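PDB 4ART: structural protein ORF273 from Acidianus two-tailed virus, which is a thermo- and acid-stable structural protein of the virion with a new fold; its precise role is not known. Local coordinates for residues A[88-93]-A[138-143]; A[157-162]-A[245-250]; A[177-182]-A[192-197]. All blocks are in the same frame, centred on the assembly; numbering follows the deposited sequence.

Contact 1. Residues A[88-93]-A[138-143]; sequences YAFVET and KYYIHA
Tyr-88 O takes two backbone N-H groups, from Lys-138 N at 2.8 Å and from Tyr-139 N at 3.2 Å. From there the backbone bonds run regularly between parallel strands. Phe-90 N gives to Tyr-139 O and Phe-90 O accepts from Ile-141 N. Glu-92 N gives to Ile-141 O and Glu-92 O accepts from Ala-143 N. These two strands are the parallel neighbours within an otherwise antiparallel mixed sheet of seven strands. Residues 88-93 pair on their other edge with strand 58-62, where Tyr-88 and Ala-89 both face Ile-61 in a classic beta bulge.

Tyr-139 turns its CD2-CE2 edge to a face of the Tyr-88 ring in an offset edge-to-face pair, centroids 5.8 Å apart and planes at 85°. A water bridges the two hydroxyls, 2.6 Å from Tyr-139 OH and a longer 3.3 Å from Tyr-88 OH. On the sheet face that carries Phe-90, Tyr-140 lies alongside the phenylalanine, edge against edge, with Phe-90 CD2 3.7 Å from Tyr-140 CD1.

The side-chain hydrogen bond is on that same face. Tyr-140 OH donates to Glu-92 OE1 at 2.7 Å, meeting it from above the carboxylate plane. Glu-92 has CG anti to its backbone N (chi1 173°) and an extended chain, which carries OE1 to the hydroxyl. His-142 turns its CD2 edge to Glu-92 O, while its NE2 bonds to Asp-94.

The face of Ala-89, Val-91 and Ile-141 is mainly apolar. Ile-141 CD1 reaches Ala-89 CB at 4.0 Å, and Val-35 of helix 23-44 covers Val-91 and Ala-143.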
loop_
_atom_site.group_PDB
_atom_site.type_symbol
_atom_site.label_atom_id
_atom_site.label_comp_id
_atom_site.label_asym_id
_atom_site.label_seq_id
_atom_site.Cartn_x
_atom_site.Cartn_y
_atom_site.Cartn_z
ATOM N N TYR A 88 -5.223 -8.526 22.640
ATOM C CA TYR A 88 -6.271 -9.431 22.167
ATOM C C TYR A 88 -6.611 -9.197 20.675
ATOM O O TYR A 88 -6.915 -10.149 19.945
ATOM C CB TYR A 88 -7.518 -9.218 23.032
ATOM C CG TYR A 88 -8.680 -10.139 22.741
ATOM C CD1 TYR A 88 -8.515 -11.520 22.739
ATOM C CD2 TYR A 88 -9.965 -9.634 22.552
ATOM C CE1 TYR A 88 -9.599 -12.378 22.547
ATOM C CE2 TYR A 88 -11.060 -10.487 22.361
ATOM C CZ TYR A 88 -10.869 -11.856 22.359
ATOM O OH TYR A 88 -11.927 -12.702 22.168
ATOM N N ALA A 89 -6.577 -7.928 20.239
ATOM C CA ALA A 89 -6.879 -7.531 18.863
ATOM C C ALA A 89 -5.967 -6.416 18.415
ATOM O O ALA A 89 -5.610 -5.536 19.213
ATOM C CB ALA A 89 -8.341 -7.099 18.734
ATOM N N PHE A 90 -5.574 -6.463 17.135
ATOM C CA PHE A 90 -4.747 -5.442 16.482
ATOM C C PHE A 90 -5.661 -4.688 15.518
ATOM O O PHE A 90 -6.408 -5.309 14.783
ATOM C CB PHE A 90 -3.570 -6.092 15.744
ATOM C CG PHE A 90 -2.715 -5.139 14.948
ATOM C CD1 PHE A 90 -1.872 -4.237 15.584
ATOM C CD2 PHE A 90 -2.742 -5.150 13.562
ATOM C CE1 PHE A 90 -1.073 -3.359 14.845
ATOM C CE2 PHE A 90 -1.951 -4.275 12.824
ATOM C CZ PHE A 90 -1.098 -3.397 13.463
ATOM N N VAL A 91 -5.645 -3.355 15.572
ATOM C CA VAL A 91 -6.510 -2.513 14.751
ATOM C C VAL A 91 -5.658 -1.697 13.779
ATOM O O VAL A 91 -4.736 -1.018 14.194
ATOM C CB VAL A 91 -7.410 -1.575 15.607
ATOM C CG1 VAL A 91 -8.426 -0.832 14.742
ATOM C CG2 VAL A 91 -8.103 -2.320 16.729
ATOM N N GLU A 92 -5.998 -1.762 12.485
ATOM C CA GLU A 92 -5.383 -0.965 11.434
ATOM C C GLU A 92 -6.484 -0.050 10.876
ATOM O O GLU A 92 -7.497 -0.529 10.352
ATOM C CB GLU A 92 -4.779 -1.858 10.339
ATOM C CG GLU A 92 -4.263 -1.103 9.127
ATOM C CD GLU A 92 -3.384 -1.885 8.165
ATOM O OE1 GLU A 92 -3.261 -3.123 8.318
ATOM O OE2 GLU A 92 -2.820 -1.250 7.244
ATOM N N THR A 93 -6.281 1.260 10.990
ATOM C CA THR A 93 -7.224 2.249 10.490
ATOM C C THR A 93 -6.708 2.896 9.204
ATOM O O THR A 93 -5.595 3.417 9.170
ATOM C CB THR A 93 -7.549 3.268 11.572
ATOM O OG1 THR A 93 -7.910 2.555 12.752
ATOM C CG2 THR A 93 -8.670 4.215 11.170
ATOM N N LYS A 138 -6.127 -12.683 19.053
ATOM C CA LYS A 138 -7.157 -13.502 18.404
ATOM C C LYS A 138 -7.666 -12.831 17.121
ATOM O O LYS A 138 -7.940 -13.515 16.135
ATOM C CB LYS A 138 -8.315 -13.769 19.369
ATOM C CG LYS A 138 -9.323 -14.818 18.874
ATOM C CD LYS A 138 -10.385 -15.092 19.912
ATOM C CE LYS A 138 -11.487 -16.000 19.434
ATOM N NZ LYS A 138 -11.092 -17.431 19.521
ATOM N N TYR A 139 -7.785 -11.490 17.131
ATOM C CA TYR A 139 -8.371 -10.764 16.014
ATOM C C TYR A 139 -7.532 -9.721 15.356
ATOM O O TYR A 139 -6.736 -9.031 15.995
ATOM C CB TYR A 139 -9.695 -10.110 16.447
ATOM C CG TYR A 139 -10.777 -11.090 16.862
ATOM C CD1 TYR A 139 -11.568 -11.723 15.914
ATOM C CD2 TYR A 139 -11.057 -11.323 18.208
ATOM C CE1 TYR A 139 -12.596 -12.590 16.292
ATOM C CE2 TYR A 139 -12.075 -12.196 18.601
ATOM C CZ TYR A 139 -12.840 -12.834 17.637
ATOM O OH TYR A 139 -13.848 -13.711 17.987
ATOM N N TYR A 140 -7.739 -9.601 14.045
ATOM C CA TYR A 140 -7.173 -8.542 13.245
ATOM C C TYR A 140 -8.361 -7.679 12.812
ATOM O O TYR A 140 -9.332 -8.194 12.259
ATOM C CB TYR A 140 -6.366 -9.053 12.027
ATOM C CG TYR A 140 -6.061 -7.919 11.060
ATOM C CD1 TYR A 140 -5.007 -7.052 11.285
ATOM C CD2 TYR A 140 -6.903 -7.648 9.981
ATOM C CE1 TYR A 140 -4.772 -5.961 10.439
ATOM C CE2 TYR A 140 -6.697 -6.552 9.149
ATOM C CZ TYR A 140 -5.622 -5.720 9.368
ATOM O OH TYR A 140 -5.432 -4.688 8.478
ATOM N N ILE A 141 -8.289 -6.373 13.094
ATOM C CA ILE A 141 -9.399 -5.462 12.769
ATOM C C ILE A 141 -8.949 -4.390 11.783
ATOM O O ILE A 141 -7.954 -3.709 12.006
ATOM C CB ILE A 141 -10.043 -4.844 14.053
ATOM C CG1 ILE A 141 -10.465 -5.939 15.048
ATOM C CG2 ILE A 141 -11.198 -3.914 13.704
ATOM C CD1 ILE A 141 -11.055 -5.421 16.401
ATOM N N HIS A 142 -9.697 -4.250 10.701
ATOM C CA HIS A 142 -9.454 -3.225 9.708
ATOM C C HIS A 142 -10.612 -2.267 9.745
ATOM O O HIS A 142 -11.744 -2.675 9.473
ATOM C CB HIS A 142 -9.275 -3.830 8.306
ATOM C CG HIS A 142 -8.834 -2.815 7.268
ATOM N ND1 HIS A 142 -9.043 -3.037 5.933
ATOM C CD2 HIS A 142 -8.158 -1.634 7.399
ATOM C CE1 HIS A 142 -8.537 -1.986 5.292
ATOM N NE2 HIS A 142 -7.998 -1.113 6.123
ATOM N N ALA A 143 -10.346 -1.021 10.186
ATOM C CA ALA A 143 -11.336 0.053 10.267
ATOM C C ALA A 143 -11.088 1.010 9.125
ATOM O O ALA A 143 -9.949 1.379 8.887
ATOM C CB ALA A 143 -11.244 0.779 11.599
HETATM O O HOH W 1 -14.152 -14.378 20.474
#

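Contact 2. Residues A[157-162]-A[245-250]; sequences VNIYDI and TPYQVC
Val-157 and Val-249 form a hydrogen-bonded antiparallel pair. Val-157 N gives to Val-249 O at 2.7 Å, and Val-249 N returns a bond to Val-157 O at 2.8 Å. Ile-159 and Tyr-247 repeat the pattern, each N bonded to the other's O. Between them Asn-158 and Gln-248 form a non-hydrogen-bonded pair. The arrangement joins strands 154-161 and 247-253 as neighbours in the central mixed sheet.

The side-chain bond belongs to that middle pair. Gln-248 NE2 donates to Asn-158 OD1 at 2.9 Å, but the bond is bent, with 132° at the hydrogen. The two amide planes are 72° apart. Gln-248 CG, anti to its backbone N (chi1 -171°), lets the extended chain run beside the asparagine.

CH-pi packing closes the end of the pairing. Pro-246 CB sits over one face of the Tyr-160 ring, 3.8 Å from its centroid, with CG near CE2 and CZ. On the other sheet face Ile-159 CB meets Tyr-247 CB at 4.1 Å. Helix 23-44 lies along this face, and its Glu-29 bonds Tyr-247 OH. Just past the pairing, Cys-250 is tied by a disulfide to Cys-263.

The amide bond is bent and tilted out of both amide planes. It is probably a weaker link than any of the four backbone bonds, so the backbone carries most of the pairing.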
loop_
_atom_site.group_PDB
_atom_site.type_symbol
_atom_site.label_atom_id
_atom_site.label_comp_id
_atom_site.label_asym_id
_atom_site.label_seq_id
_atom_site.Cartn_x
_atom_site.Cartn_y
_atom_site.Cartn_z
ATOM N N VAL A 157 -16.062 -1.308 10.048
ATOM C CA VAL A 157 -15.144 -2.057 10.896
ATOM C C VAL A 157 -15.262 -3.522 10.435
ATOM O O VAL A 157 -16.362 -4.085 10.470
ATOM C CB VAL A 157 -15.498 -1.908 12.402
ATOM C CG1 VAL A 157 -14.499 -2.667 13.278
ATOM C CG2 VAL A 157 -15.621 -0.446 12.837
ATOM N N ASN A 158 -14.135 -4.113 10.016
ATOM C CA ASN A 158 -14.016 -5.513 9.560
ATOM C C ASN A 158 -13.182 -6.310 10.544
ATOM O O ASN A 158 -12.019 -6.001 10.737
ATOM C CB ASN A 158 -13.367 -5.576 8.153
ATOM C CG ASN A 158 -14.283 -5.046 7.077
ATOM O OD1 ASN A 158 -15.450 -5.347 7.043
ATOM N ND2 ASN A 158 -13.898 -3.985 6.405
ATOM N N ILE A 159 -13.773 -7.350 11.145
ATOM C CA ILE A 159 -13.117 -8.193 12.133
ATOM C C ILE A 159 -12.785 -9.566 11.571
ATOM O O ILE A 159 -13.676 -10.334 11.212
ATOM C CB ILE A 159 -13.946 -8.237 13.443
ATOM C CG1 ILE A 159 -14.187 -6.803 13.982
ATOM C CG2 ILE A 159 -13.246 -9.098 14.455
ATOM C CD1 ILE A 159 -15.264 -6.695 14.948
ATOM N N TYR A 160 -11.491 -9.898 11.559
ATOM C CA TYR A 160 -10.997 -11.184 11.047
ATOM C C TYR A 160 -10.439 -11.988 12.195
ATOM O O TYR A 160 -9.688 -11.463 13.007
ATOM C CB TYR A 160 -9.855 -10.949 10.023
ATOM C CG TYR A 160 -10.239 -10.107 8.822
ATOM C CD1 TYR A 160 -10.171 -8.718 8.868
ATOM C CD2 TYR A 160 -10.714 -10.700 7.649
ATOM C CE1 TYR A 160 -10.560 -7.940 7.781
ATOM C CE2 TYR A 160 -11.082 -9.935 6.551
ATOM C CZ TYR A 160 -11.017 -8.556 6.624
ATOM O OH TYR A 160 -11.351 -7.814 5.523
ATOM N N ASP A 161 -10.744 -13.267 12.212
ATOM C CA ASP A 161 -10.201 -14.236 13.162
ATOM C C ASP A 161 -8.853 -14.630 12.555
ATOM O O ASP A 161 -8.822 -15.135 11.435
ATOM C CB ASP A 161 -11.128 -15.474 13.266
ATOM C CG ASP A 161 -10.592 -16.536 14.217
ATOM O OD1 ASP A 161 -9.821 -17.392 13.776
ATOM O OD2 ASP A 161 -10.897 -16.472 15.402
ATOM N N ILE A 162 -7.754 -14.399 13.275
ATOM C CA ILE A 162 -6.397 -14.656 12.779
ATOM C C ILE A 162 -6.138 -16.123 12.404
ATOM O O ILE A 162 -5.574 -16.369 11.348
ATOM C CB ILE A 162 -5.301 -14.013 13.713
ATOM C CG1 ILE A 162 -5.445 -12.458 13.708
ATOM C CG2 ILE A 162 -3.868 -14.469 13.321
ATOM C CD1 ILE A 162 -4.699 -11.732 14.747
ATOM N N THR A 245 -15.377 -15.204 6.331
ATOM C CA THR A 245 -16.100 -13.954 6.193
ATOM C C THR A 245 -15.764 -13.076 7.435
ATOM O O THR A 245 -15.932 -13.563 8.572
ATOM C CB THR A 245 -17.648 -14.233 6.109
ATOM O OG1 THR A 245 -17.906 -15.201 5.105
ATOM C CG2 THR A 245 -18.419 -13.002 5.747
ATOM N N PRO A 246 -15.317 -11.807 7.256
ATOM C CA PRO A 246 -15.119 -10.943 8.431
ATOM C C PRO A 246 -16.457 -10.516 9.056
ATOM O O PRO A 246 -17.456 -10.432 8.361
ATOM C CB PRO A 246 -14.420 -9.699 7.852
ATOM C CG PRO A 246 -14.899 -9.607 6.491
ATOM C CD PRO A 246 -15.108 -11.049 6.004
ATOM N N TYR A 247 -16.467 -10.227 10.345
ATOM C CA TYR A 247 -17.653 -9.701 10.989
ATOM C C TYR A 247 -17.574 -8.221 10.682
ATOM O O TYR A 247 -16.594 -7.559 11.020
ATOM C CB TYR A 247 -17.583 -9.961 12.478
ATOM C CG TYR A 247 -18.874 -9.713 13.203
ATOM C CD1 TYR A 247 -19.797 -10.739 13.394
ATOM C CD2 TYR A 247 -19.147 -8.468 13.772
ATOM C CE1 TYR A 247 -20.942 -10.542 14.155
ATOM C CE2 TYR A 247 -20.271 -8.269 14.557
ATOM C CZ TYR A 247 -21.170 -9.307 14.737
ATOM O OH TYR A 247 -22.307 -9.098 15.455
ATOM N N GLN A 248 -18.555 -7.725 9.938
ATOM C CA GLN A 248 -18.539 -6.358 9.423
ATOM C C GLN A 248 -19.583 -5.453 10.065
ATOM O O GLN A 248 -20.774 -5.784 10.061
ATOM C CB GLN A 248 -18.697 -6.423 7.900
ATOM C CG GLN A 248 -18.500 -5.106 7.166
ATOM C CD GLN A 248 -18.500 -5.353 5.674
ATOM O OE1 GLN A 248 -19.428 -4.949 4.981
ATOM N NE2 GLN A 248 -17.467 -6.049 5.145
ATOM N N VAL A 249 -19.129 -4.323 10.668
ATOM C CA VAL A 249 -20.041 -3.355 11.335
ATOM C C VAL A 249 -19.835 -1.968 10.732
ATOM O O VAL A 249 -18.689 -1.533 10.592
ATOM C CB VAL A 249 -19.973 -3.355 12.897
ATOM C CG1 VAL A 249 -21.014 -2.432 13.516
ATOM C CG2 VAL A 249 -20.113 -4.756 13.458
ATOM N N CYS A 250 -20.950 -1.292 10.359
ATOM C CA CYS A 250 -20.930 0.006 9.696
ATOM C C CYS A 250 -21.671 1.100 10.434
ATOM O O CYS A 250 -22.551 0.830 11.243
ATOM C CB CYS A 250 -21.352 -0.093 8.232
ATOM S SG CYS A 250 -20.426 -1.310 7.277
#

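Contact 3. Residues A[177-182]-A[192-197]; sequences QKLGNK and NDIERI
Lys-178 lies against Ile-194, Asp-193 and Ile-197 where two helices meet through side chains alone. Two consecutive helices, 171-179 and 188-201, pack against each other at the surface of the fold. The connection between them includes the short strand 185-186, which pairs in parallel with strand 127-128 in a small two-stranded sheet.

Lys-178 can be followed outward. Its CB meets Ile-194 CG1 at 4.1 Å. Lys-178 CG stays beside Ile-194 CG1 at 4.2 Å, as the two side chains run antiparallel alongside one another. The lysine chain bends at chi2 (86°) and then runs over the second helix. Lys-178 CE comes to 4.0 Å from Asp-193 CB, with the aspartate side chain roughly perpendicular to the lysine. Lys-178 NZ ends 4.0 Å from Ile-197 CD1.

Lys-178 NZ makes no salt bridge to Asp-193, whose OD2 stays 4.8 Å from it. The aspartate may attract the ammonium, but Arg-196 NH2 is as near, 4.7 Å from Lys-178 NZ, and would partly offset this. Arg-196 approaches Asp-193 within its own helix as a long ion pair, and its NE has a salt bridge to Glu-201.

Deeper in the interface, Leu-179 lies crosswise to Ile-194. Leu-121 and Leu-117 of helix 113-123 back this pair, touching Leu-179 and Ile-194 respectively. The closest approach between the segments is here, with Leu-179 CD1 3.6 Å from Ile-194 CD1.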
loop_
_atom_site.group_PDB
_atom_site.type_symbol
_atom_site.label_atom_id
_atom_site.label_comp_id
_atom_site.label_asym_id
_atom_site.label_seq_id
_atom_site.Cartn_x
_atom_site.Cartn_y
_atom_site.Cartn_z
ATOM N N GLN A 177 5.885 -27.509 6.822
ATOM C CA GLN A 177 6.788 -28.002 5.792
ATOM C C GLN A 177 8.190 -27.379 5.912
ATOM O O GLN A 177 9.191 -28.079 5.792
ATOM C CB GLN A 177 6.190 -27.717 4.400
ATOM C CG GLN A 177 6.877 -28.465 3.254
ATOM C CD GLN A 177 6.588 -29.959 3.266
ATOM O OE1 GLN A 177 5.588 -30.437 3.833
ATOM N NE2 GLN A 177 7.469 -30.730 2.644
ATOM N N LYS A 178 8.259 -26.074 6.196
ATOM C CA LYS A 178 9.524 -25.343 6.297
ATOM C C LYS A 178 10.220 -25.384 7.669
ATOM O O LYS A 178 11.442 -25.478 7.715
ATOM C CB LYS A 178 9.350 -23.894 5.801
ATOM C CG LYS A 178 10.643 -23.243 5.281
ATOM C CD LYS A 178 10.917 -23.554 3.801
ATOM C CE LYS A 178 12.065 -22.732 3.264
ATOM N NZ LYS A 178 11.988 -22.602 1.784
ATOM N N LEU A 179 9.465 -25.305 8.773
ATOM C CA LEU A 179 10.056 -25.233 10.121
ATOM C C LEU A 179 9.876 -26.441 11.003
ATOM O O LEU A 179 10.609 -26.591 11.969
ATOM C CB LEU A 179 9.509 -24.002 10.885
ATOM C CG LEU A 179 9.541 -22.645 10.196
ATOM C CD1 LEU A 179 8.813 -21.608 11.047
ATOM C CD2 LEU A 179 10.956 -22.192 9.940
ATOM N N GLY A 180 8.848 -27.225 10.741
ATOM C CA GLY A 180 8.497 -28.349 11.594
ATOM C C GLY A 180 7.415 -27.966 12.585
ATOM O O GLY A 180 6.852 -26.872 12.501
ATOM N N ASN A 181 7.007 -28.913 13.433
ATOM C CA ASN A 181 5.927 -28.650 14.383
ATOM C C ASN A 181 6.411 -28.054 15.706
ATOM O O ASN A 181 5.652 -27.345 16.366
ATOM C CB ASN A 181 5.010 -29.882 14.572
ATOM C CG ASN A 181 3.528 -29.632 14.308
ATOM O OD1 ASN A 181 3.128 -28.729 13.550
ATOM N ND2 ASN A 181 2.668 -30.451 14.917
ATOM N N LYS A 182 7.667 -28.298 16.067
ATOM C CA LYS A 182 8.233 -27.784 17.308
ATOM C C LYS A 182 8.551 -26.279 17.204
ATOM O O LYS A 182 9.376 -25.876 16.372
ATOM C CB LYS A 182 9.471 -28.596 17.732
ATOM C CG LYS A 182 9.886 -28.395 19.193
ATOM C CD LYS A 182 11.412 -28.495 19.402
ATOM C CE LYS A 182 11.948 -29.908 19.555
ATOM N NZ LYS A 182 11.621 -30.504 20.880
ATOM N N ASN A 192 11.123 -14.551 5.871
ATOM C CA ASN A 192 11.061 -14.108 4.479
ATOM C C ASN A 192 10.782 -15.234 3.491
ATOM O O ASN A 192 9.969 -15.046 2.580
ATOM C CB ASN A 192 12.310 -13.290 4.108
ATOM C CG ASN A 192 12.391 -11.961 4.826
ATOM O OD1 ASN A 192 11.377 -11.373 5.246
ATOM N ND2 ASN A 192 13.604 -11.462 4.984
ATOM N N ASP A 193 11.451 -16.393 3.674
ATOM C CA ASP A 193 11.276 -17.590 2.839
ATOM C C ASP A 193 9.848 -18.071 2.905
ATOM O O ASP A 193 9.275 -18.378 1.857
ATOM C CB ASP A 193 12.233 -18.740 3.249
ATOM C CG ASP A 193 13.695 -18.482 2.960
ATOM O OD1 ASP A 193 13.986 -17.740 1.994
ATOM O OD2 ASP A 193 14.553 -19.047 3.685
ATOM N N ILE A 194 9.252 -18.098 4.121
ATOM C CA ILE A 194 7.859 -18.504 4.301
ATOM C C ILE A 194 6.927 -17.483 3.645
ATOM O O ILE A 194 6.044 -17.865 2.878
ATOM C CB ILE A 194 7.485 -18.796 5.785
ATOM C CG1 ILE A 194 8.335 -19.953 6.337
ATOM C CG2 ILE A 194 5.957 -19.094 5.961
ATOM C CD1 ILE A 194 8.397 -19.943 7.833
ATOM N N GLU A 195 7.152 -16.196 3.926
ATOM C CA GLU A 195 6.366 -15.101 3.376
ATOM C C GLU A 195 6.281 -15.157 1.828
ATOM O O GLU A 195 5.194 -15.006 1.254
ATOM C CB GLU A 195 6.938 -13.756 3.884
ATOM C CG GLU A 195 6.151 -12.595 3.338
ATOM C CD GLU A 195 5.882 -11.437 4.256
ATOM O OE1 GLU A 195 6.844 -10.802 4.726
ATOM O OE2 GLU A 195 4.727 -10.975 4.208
ATOM N N ARG A 196 7.422 -15.395 1.166
ATOM C CA ARG A 196 7.525 -15.499 -0.291
ATOM C C ARG A 196 6.614 -16.615 -0.858
ATOM O O ARG A 196 5.918 -16.394 -1.857
ATOM C CB ARG A 196 9.004 -15.717 -0.689
ATOM C CG ARG A 196 9.256 -15.783 -2.193
ATOM C CD ARG A 196 10.601 -16.418 -2.515
ATOM N NE ARG A 196 10.474 -17.878 -2.631
ATOM C CZ ARG A 196 10.868 -18.762 -1.713
ATOM N NH1 ARG A 196 11.476 -18.355 -0.606
ATOM N NH2 ARG A 196 10.679 -20.062 -1.910
ATOM N N ILE A 197 6.647 -17.819 -0.250
ATOM C CA ILE A 197 5.799 -18.961 -0.650
ATOM C C ILE A 197 4.293 -18.629 -0.521
ATOM O O ILE A 197 3.528 -18.911 -1.448
ATOM C CB ILE A 197 6.143 -20.249 0.156
ATOM C CG1 ILE A 197 7.635 -20.660 -0.065
ATOM C CG2 ILE A 197 5.173 -21.415 -0.214
ATOM C CD1 ILE A 197 8.155 -21.858 0.847
#

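Contacts 1 and 2 belong to one sheet and touch, their centres 9 Å apart. Strands 139-146 and 154-161 are antiparallel neighbours and join them: Tyr-140 O lies 2.8 Å from Tyr-160 N, and His-142 O is 2.8 Å from Asn-158 N, both probable hydrogen bonds. Tyr-139 CD1 also packs on Ile-159 CG2 at 3.4 Å. Contact 3 stands apart in the helical part of the fold. Its centre is about 24 Å from that of contact 1 and about 27 Å from that of contact 2. Its two helices lie in the chain between the strands of contact 2. Helix 113-123 connects the regions, touching Phe-90 of contact 1 and Ile-194 of contact 3.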